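Local atomic coordinates of alpha-ketoglutarate-dependent non-heme iron oxygenase EasH (PDB entry 5M0T), a protein that is an iron(II)- and 2-oxoglutarate-dependent oxygenase that takes part in the biosynthesis of the ergot alkaloid cycloclavine. Residues A[59-62]-A[67-70]. Sequence-based numbering, arbitrary orientation.
Sequences WELG and QESY
The indole of W59 and the carboxylate of E68 stand almost perpendicular, their planes 88° apart. The carboxylate carbon CD lies at the ring edge, in the indole plane, and so does CD2 of L61. W59 NE1 donates to E68 OE1 over 3.1 Å. The bond is moderately straight (154° at the hydrogen) and comes in from above the carboxylate plane. Further along the indole, W59 CZ2 lies 3.7 Å from the backbone N of E68, and W59 CH2 meets Q67 CB obliquely. The other carboxylate oxygen turns its syn lone pair to the loop backbone, where G62 N donates to E68 OE2 over 3.2 Å. With CG anti to the backbone N and the chain extended beyond it, E68 spans from the short helix 66-71 back to the loop that leads into it, tying the two together within the PhyH-type oxygenase domain of the cupin clan. A third donor, Q63 N, also bonds to OE1, so three N-H groups grip one carboxylate, which would be expected to stabilise its negative charge. L61 crosses the E68 side chain at about a right angle, its CD1 3.4 Å from OE2 and its CD2 3.8 Å from the carboxylate carbon CD of E68. Toward the second subunit, W59 packs on L276 and Q67 on V269, both of that subunit. Three residues on from Q67 in the helix, the ring of Y70 meets that of H132, an iron ligand, while the side chain of Q67 lies about 8 Å from the bound 2-oxoglutarate.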
loop_
_atom_site.group_PDB
_atom_site.type_symbol
_atom_site.label_atom_id
_atom_site.label_comp_id
_atom_site.label_asym_id
_atom_site.label_seq_id
_atom_site.Cartn_x
_atom_site.Cartn_y
_atom_site.Cartn_z
ATOM N N TRP A 59 -11.180 -4.114 -22.812
ATOM C CA TRP A 59 -9.837 -4.158 -22.207
ATOM C C TRP A 59 -8.749 -4.118 -23.299
ATOM O O TRP A 59 -8.745 -4.972 -24.204
ATOM C CB TRP A 59 -9.665 -5.425 -21.353
ATOM C CG TRP A 59 -8.254 -5.620 -20.834
ATOM C CD1 TRP A 59 -7.232 -6.304 -21.447
ATOM C CD2 TRP A 59 -7.713 -5.113 -19.609
ATOM N NE1 TRP A 59 -6.095 -6.250 -20.678
ATOM C CE2 TRP A 59 -6.357 -5.527 -19.543
ATOM C CE3 TRP A 59 -8.238 -4.348 -18.558
ATOM C CZ2 TRP A 59 -5.524 -5.205 -18.460
ATOM C CZ3 TRP A 59 -7.420 -4.025 -17.493
ATOM C CH2 TRP A 59 -6.072 -4.451 -17.449
ATOM N N GLU A 60 -7.839 -3.138 -23.204
ATOM C CA GLU A 60 -6.721 -3.000 -24.154
ATOM C C GLU A 60 -5.598 -3.988 -23.830
ATOM O O GLU A 60 -4.980 -3.909 -22.765
ATOM C CB GLU A 60 -6.162 -1.570 -24.163
ATOM C CG GLU A 60 -5.195 -1.306 -25.315
ATOM C CD GLU A 60 -4.752 0.143 -25.446
ATOM O OE1 GLU A 60 -5.275 1.064 -24.765
ATOM O OE2 GLU A 60 -3.855 0.365 -26.271
ATOM N N LEU A 61 -5.341 -4.909 -24.758
ATOM C CA LEU A 61 -4.218 -5.852 -24.653
ATOM C C LEU A 61 -2.865 -5.131 -24.825
ATOM O O LEU A 61 -2.795 -4.005 -25.344
ATOM C CB LEU A 61 -4.357 -6.985 -25.687
ATOM C CG LEU A 61 -5.026 -8.324 -25.381
ATOM C CD1 LEU A 61 -3.956 -9.403 -25.421
ATOM C CD2 LEU A 61 -5.804 -8.403 -24.071
ATOM N N GLY A 62 -1.805 -5.814 -24.387
ATOM C CA GLY A 62 -0.430 -5.306 -24.436
ATOM C C GLY A 62 0.148 -4.826 -23.112
ATOM O O GLY A 62 1.212 -4.198 -23.112
ATOM N N GLN A 67 -3.310 -8.358 -14.013
ATOM C CA GLN A 67 -4.617 -7.825 -14.425
ATOM C C GLN A 67 -5.041 -8.396 -15.785
ATOM O O GLN A 67 -6.127 -8.964 -15.919
ATOM C CB GLN A 67 -4.602 -6.281 -14.504
ATOM C CG GLN A 67 -4.907 -5.555 -13.208
ATOM C CD GLN A 67 -3.804 -5.631 -12.175
ATOM O OE1 GLN A 67 -2.740 -6.214 -12.395
ATOM N NE2 GLN A 67 -4.058 -5.021 -11.021
ATOM N N GLU A 68 -4.165 -8.258 -16.778
ATOM C CA GLU A 68 -4.455 -8.729 -18.135
ATOM C C GLU A 68 -4.763 -10.238 -18.270
ATOM O O GLU A 68 -5.594 -10.612 -19.105
ATOM C CB GLU A 68 -3.342 -8.323 -19.112
ATOM C CG GLU A 68 -3.596 -8.781 -20.550
ATOM C CD GLU A 68 -2.986 -7.874 -21.595
ATOM O OE1 GLU A 68 -3.137 -6.643 -21.472
ATOM O OE2 GLU A 68 -2.382 -8.392 -22.557
ATOM N N SER A 69 -4.110 -11.079 -17.466
ATOM C CA SER A 69 -4.325 -12.536 -17.529
ATOM C C SER A 69 -5.771 -12.955 -17.193
ATOM O O SER A 69 -6.310 -13.874 -17.828
ATOM C CB SER A 69 -3.328 -13.265 -16.624
ATOM O OG SER A 69 -2.032 -13.248 -17.190
ATOM N N TYR A 70 -6.382 -12.265 -16.220
ATOM C CA TYR A 70 -7.794 -12.501 -15.814
ATOM C C TYR A 70 -8.861 -11.615 -16.515
ATOM O O TYR A 70 -10.027 -12.023 -16.602
ATOM C CB TYR A 70 -7.934 -12.377 -14.269
ATOM C CG TYR A 70 -7.239 -13.506 -13.553
ATOM C CD1 TYR A 70 -7.713 -14.816 -13.660
ATOM C CD2 TYR A 70 -6.070 -13.290 -12.824
ATOM C CE1 TYR A 70 -7.068 -15.875 -13.038
ATOM C CE2 TYR A 70 -5.414 -14.345 -12.193
ATOM C CZ TYR A 70 -5.904 -15.636 -12.312
ATOM O OH TYR A 70 -5.258 -16.671 -11.674
#